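Hypothetical protein (Chromobacterium violaceum, PDB 2O3I) is of unknown function but combines N- and C-terminal domains of the S-Me-THD-like (DUF917) family. Local coordinates at residues Arg91-Ser96 against Pro155-Gly160; Ser321-Val324 against Gln329-Phe332. The protein carries 2 engineered substitutions. All coordinates share one frame; numbering follows the deposited sequence.

Contact 1 (Arg91-Ser96 against Pro155-Gly160)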
loop_
_atom_site.group_PDB
_atom_site.type_symbol
_atom_site.label_atom_id
_atom_site.label_comp_id
_atom_site.label_asym_id
_atom_site.label_seq_id
_atom_site.Cartn_x
_atom_site.Cartn_y
_atom_site.Cartn_z
ATOM N N ARG A 91 11.948 1.712 17.449
ATOM C CA ARG A 91 12.436 1.756 18.821
ATOM C C ARG A 91 11.265 1.760 19.805
ATOM O O ARG A 91 11.304 1.088 20.838
ATOM C CB ARG A 91 13.291 3.006 19.040
ATOM C CG ARG A 91 13.614 3.281 20.504
ATOM C CD ARG A 91 14.475 4.525 20.663
ATOM N NE ARG A 91 15.817 4.181 21.119
ATOM C CZ ARG A 91 16.829 5.039 21.190
ATOM N NH1 ARG A 91 16.657 6.303 20.829
ATOM N NH2 ARG A 91 18.013 4.630 21.627
ATOM N N GLN A 92 10.231 2.535 19.489
ATOM C CA GLN A 92 9.059 2.603 20.352
ATOM C C GLN A 92 8.384 1.227 20.443
ATOM O O GLN A 92 7.979 0.783 21.522
ATOM C CB GLN A 92 8.067 3.642 19.819
ATOM C CG GLN A 92 6.791 3.743 20.650
ATOM C CD GLN A 92 5.806 4.760 20.094
ATOM O OE1 GLN A 92 5.998 5.974 20.229
ATOM N NE2 GLN A 92 4.748 4.267 19.453
ATOM N N ARG A 93 8.272 0.548 19.309
ATOM C CA ARG A 93 7.647 -0.764 19.298
ATOM C C ARG A 93 8.451 -1.732 20.145
ATOM O O ARG A 93 7.883 -2.519 20.902
ATOM C CB ARG A 93 7.535 -1.299 17.867
ATOM C CG ARG A 93 6.974 -2.702 17.795
ATOM C CD ARG A 93 5.561 -2.766 18.362
ATOM N NE ARG A 93 4.580 -2.884 17.291
ATOM C CZ ARG A 93 4.261 -1.906 16.453
ATOM N NH1 ARG A 93 4.832 -0.718 16.563
ATOM N NH2 ARG A 93 3.393 -2.129 15.479
ATOM N N LEU A 94 9.773 -1.677 20.021
ATOM C CA LEU A 94 10.637 -2.559 20.791
ATOM C C LEU A 94 10.504 -2.249 22.276
ATOM O O LEU A 94 10.525 -3.151 23.113
ATOM C CB LEU A 94 12.091 -2.401 20.345
ATOM C CG LEU A 94 12.452 -3.056 19.004
ATOM C CD1 LEU A 94 13.820 -2.572 18.557
ATOM C CD2 LEU A 94 12.423 -4.588 19.137
ATOM N N GLU A 95 10.359 -0.969 22.602
ATOM C CA GLU A 95 10.211 -0.571 23.995
ATOM C C GLU A 95 8.909 -1.154 24.551
ATOM O O GLU A 95 8.858 -1.627 25.693
ATOM C CB GLU A 95 10.203 0.957 24.113
ATOM N N SER A 96 7.859 -1.135 23.736
ATOM C CA SER A 96 6.575 -1.662 24.184
ATOM C C SER A 96 6.646 -3.176 24.404
ATOM O O SER A 96 5.821 -3.741 25.114
ATOM C CB SER A 96 5.472 -1.333 23.172
ATOM O OG SER A 96 5.512 -2.218 22.069
ATOM N N PRO A 155 6.775 -5.997 11.336
ATOM C CA PRO A 155 6.376 -4.632 10.989
ATOM C C PRO A 155 7.423 -3.836 10.220
ATOM O O PRO A 155 8.613 -3.863 10.551
ATOM C CB PRO A 155 6.087 -4.006 12.349
ATOM C CG PRO A 155 5.662 -5.164 13.182
ATOM C CD PRO A 155 6.666 -6.212 12.787
ATOM N N ALA A 156 6.969 -3.129 9.189
ATOM C CA ALA A 156 7.847 -2.286 8.386
ATOM C C ALA A 156 7.364 -0.853 8.623
ATOM O O ALA A 156 6.159 -0.605 8.703
ATOM C CB ALA A 156 7.734 -2.646 6.919
ATOM N N PHE A 157 8.291 0.088 8.750
ATOM C CA PHE A 157 7.893 1.464 8.996
ATOM C C PHE A 157 8.381 2.409 7.900
ATOM O O PHE A 157 9.566 2.438 7.583
ATOM C CB PHE A 157 8.433 1.931 10.356
ATOM C CG PHE A 157 8.004 1.067 11.521
ATOM C CD1 PHE A 157 6.699 1.128 12.017
ATOM C CD2 PHE A 157 8.897 0.179 12.106
ATOM C CE1 PHE A 157 6.290 0.309 13.086
ATOM C CE2 PHE A 157 8.505 -0.644 13.169
ATOM C CZ PHE A 157 7.196 -0.579 13.660
ATOM N N LEU A 158 7.449 3.157 7.313
ATOM C CA LEU A 158 7.764 4.148 6.288
ATOM C C LEU A 158 7.443 5.506 6.906
ATOM O O LEU A 158 6.386 5.683 7.510
ATOM C CB LEU A 158 6.917 3.935 5.036
ATOM C CG LEU A 158 7.281 2.739 4.165
ATOM C CD1 LEU A 158 6.219 2.591 3.078
ATOM C CD2 LEU A 158 8.667 2.923 3.559
ATOM N N ALA A 159 8.350 6.464 6.762
ATOM C CA ALA A 159 8.131 7.773 7.358
ATOM C C ALA A 159 8.414 8.952 6.438
ATOM O O ALA A 159 9.280 8.882 5.565
ATOM C CB ALA A 159 8.961 7.892 8.624
ATOM N N GLY A 160 7.661 10.030 6.652
ATOM C CA GLY A 160 7.818 11.252 5.878
ATOM C C GLY A 160 8.781 12.196 6.578
ATOM O O GLY A 160 9.326 11.865 7.633
#
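Arg93 brings NH1 to the edge of the Phe157 ring, 3.7 Å from Phe157 CZ. The approach is near the plane of the phenyl group, and the two flat groups are turned 67° apart, so this is van der Waals contact rather than a stack or a cation-pi pair. A long, bendable side chain is needed for it: Arg93 leaves the helix with CG anti to the backbone N (chi1 176°), then bends at chi2 (61°) and chi3, which brings NH1 to the Phe157 edge and NH2 to Glu167. That second terminal nitrogen, NH2 of Arg93, lies near Pro155, whose CG is 4.4 Å off, and forms a salt bridge with Glu167 on the adjoining strand 165-171; the same glutamate also touches Pro155 and Phe157. Helix 81-96 belongs to the crossover between the parallel neighbours 61-69 and 101-105 of the mixed sheet, and here its last turns pack on strand 156-159, which runs antiparallel to both 203-211 and 165-171. Phe157 suits the interface because its flat, apolar ring is buried between sheet and helix, touching Ala89, Ala90 and Met210, and the small alanines let it lie close to the helix. Pro155, preceded by a cis peptide, touches the guanidinium only loosely, just before the strand begins. Near the end of the helix the Ser96 hydroxyl turns back on the backbone, OG donating to Arg93 O at 2.7 Å.

Contact 2 (Ser321-Val324 against Gln329-Phe332); sequences SYFV and QHVF
With chi1 at -174° Phe323 swings its ring beside its own carbonyl carbon, whereas His330 sets its CG beside the backbone N (chi1 -59°), and the two side chains thereby run side by side in the same direction. Their ring planes differ by only 5°, but the rings are slid apart, with centroids 5.1 Å from each other and little overlap; the closer touch is Phe323 CE2 on the His330 CB, at 3.6 Å. The same placement of the imidazole aims ND1 at the carbonyl of Val324, the residue after Phe323: His330 ND1 donates to Val324 O at 2.9 Å, with the acceptor lying in the ring plane. Val324 N in turn donates to His330 O at 2.8 Å in an almost straight bond, received in the carbonyl plane on a lone pair. The same oxygen also receives a CA-H...O contact, Phe323 CA lying 3.4 Å from His330 O.

Strand 319-324 belongs to the antiparallel sheet, bonding to strand 352-358 through Ser321 and Phe323; the loop before helix 334-337 folds back along it, met by backbone groups of the alternate residues Tyr322 and Val324. Farther from the turn, two waters span the gap: one links Tyr322 N to Phe332 O, the other Tyr322 O to Phe332 N. Val324, branched at CB, turns CG2 to the Phe332 ring, 3.6 Å from Phe332 CE2, the two side chains crossing at about a right angle, while Gln329 lays its CG over one face of that ring and donates from NE2 to Val331 O at 2.7 Å. Both main-chain polar atoms of buried Val324 are thus satisfied by one residue; ND1 acts as donor and so carries a hydrogen here, and its in-plane bond, with the Phe323 ring alongside, should restrict rotation of the imidazole.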
loop_
_atom_site.group_PDB
_atom_site.type_symbol
_atom_site.label_atom_id
_atom_site.label_comp_id
_atom_site.label_asym_id
_atom_site.label_seq_id
_atom_site.Cartn_x
_atom_site.Cartn_y
_atom_site.Cartn_z
ATOM N N SER A 321 31.354 -2.503 -11.645
ATOM C CA SER A 321 31.610 -1.109 -11.297
ATOM C C SER A 321 32.524 -0.389 -12.268
ATOM O O SER A 321 33.439 -0.980 -12.840
ATOM C CB SER A 321 32.215 -1.016 -9.890
ATOM O OG SER A 321 31.312 -1.500 -8.923
ATOM N N TYR A 322 32.281 0.905 -12.422
ATOM C CA TYR A 322 33.068 1.726 -13.323
ATOM C C TYR A 322 34.264 2.322 -12.595
ATOM O O TYR A 322 34.270 2.452 -11.364
ATOM C CB TYR A 322 32.231 2.888 -13.867
ATOM C CG TYR A 322 30.866 2.515 -14.391
ATOM C CD1 TYR A 322 30.724 1.690 -15.505
ATOM C CD2 TYR A 322 29.712 2.987 -13.763
ATOM C CE1 TYR A 322 29.464 1.341 -15.981
ATOM C CE2 TYR A 322 28.449 2.646 -14.229
ATOM C CZ TYR A 322 28.331 1.821 -15.334
ATOM O OH TYR A 322 27.086 1.455 -15.777
ATOM N N PHE A 323 35.280 2.663 -13.376
ATOM C CA PHE A 323 36.449 3.341 -12.860
ATOM C C PHE A 323 36.886 4.321 -13.934
ATOM O O PHE A 323 37.310 3.934 -15.024
ATOM C CB PHE A 323 37.608 2.402 -12.509
ATOM C CG PHE A 323 38.751 3.120 -11.836
ATOM C CD1 PHE A 323 39.695 3.827 -12.588
ATOM C CD2 PHE A 323 38.802 3.213 -10.444
ATOM C CE1 PHE A 323 40.663 4.622 -11.964
ATOM C CE2 PHE A 323 39.771 4.010 -9.809
ATOM C CZ PHE A 323 40.698 4.715 -10.572
ATOM N N VAL A 324 36.751 5.602 -13.624
ATOM C CA VAL A 324 37.130 6.644 -14.550
ATOM C C VAL A 324 38.545 7.105 -14.206
ATOM O O VAL A 324 38.779 7.730 -13.173
ATOM C CB VAL A 324 36.147 7.825 -14.466
ATOM C CG1 VAL A 324 36.387 8.790 -15.631
ATOM C CG2 VAL A 324 34.716 7.300 -14.484
ATOM N N GLN A 329 36.927 12.561 -9.600
ATOM C CA GLN A 329 36.016 11.481 -9.250
ATOM C C GLN A 329 36.290 10.255 -10.111
ATOM O O GLN A 329 36.182 10.302 -11.333
ATOM C CB GLN A 329 34.566 11.940 -9.428
ATOM C CG GLN A 329 33.527 10.998 -8.826
ATOM C CD GLN A 329 33.793 10.691 -7.362
ATOM O OE1 GLN A 329 33.932 11.598 -6.539
ATOM N NE2 GLN A 329 33.862 9.406 -7.030
ATOM N N HIS A 330 36.641 9.155 -9.454
ATOM C CA HIS A 330 36.953 7.904 -10.132
ATOM C C HIS A 330 35.789 6.922 -10.138
ATOM O O HIS A 330 35.662 6.122 -11.068
ATOM C CB HIS A 330 38.165 7.243 -9.467
ATOM C CG HIS A 330 39.401 8.092 -9.477
ATOM N ND1 HIS A 330 40.003 8.522 -10.641
ATOM C CD2 HIS A 330 40.151 8.587 -8.462
ATOM C CE1 HIS A 330 41.070 9.243 -10.345
ATOM N NE2 HIS A 330 41.181 9.298 -9.030
ATOM N N VAL A 331 34.954 6.980 -9.098
ATOM C CA VAL A 331 33.808 6.077 -8.965
ATOM C C VAL A 331 32.443 6.766 -9.098
ATOM O O VAL A 331 32.213 7.859 -8.574
ATOM C CB VAL A 331 33.865 5.299 -7.623
ATOM C CG1 VAL A 331 35.184 4.557 -7.528
ATOM C CG2 VAL A 331 33.691 6.252 -6.431
ATOM N N PHE A 332 31.537 6.101 -9.807
ATOM C CA PHE A 332 30.208 6.638 -10.055
ATOM C C PHE A 332 29.138 5.556 -10.020
ATOM O O PHE A 332 29.375 4.416 -10.425
ATOM C CB PHE A 332 30.140 7.272 -11.449
ATOM C CG PHE A 332 30.999 8.484 -11.627
ATOM C CD1 PHE A 332 30.444 9.760 -11.532
ATOM C CD2 PHE A 332 32.349 8.358 -11.940
ATOM C CE1 PHE A 332 31.219 10.896 -11.747
ATOM C CE2 PHE A 332 33.138 9.485 -12.157
ATOM C CZ PHE A 332 32.573 10.759 -12.062
HETATM O O HOH W 1 29.550 1.749 -10.902
HETATM O O HOH W 2 32.253 3.238 -9.760
#

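Contact 1 belongs to the N-terminal family region and contact 2 to the C-terminal one; they lie on opposite sides of the chain's centre, their own centres about 37 Å apart and nearest atoms about 25 Å apart. They share no strand or helix. The first joins a helix to a strand of the mixed sheet and is only partly buried, so a charged arginine can rest on an aromatic edge while a glutamate outside both segments answers its charge. The second is buried and local, a strand of the antiparallel sheet meeting the loop that soon follows it. There, direct and water-mediated hydrogen bonds serve the enclosed backbone.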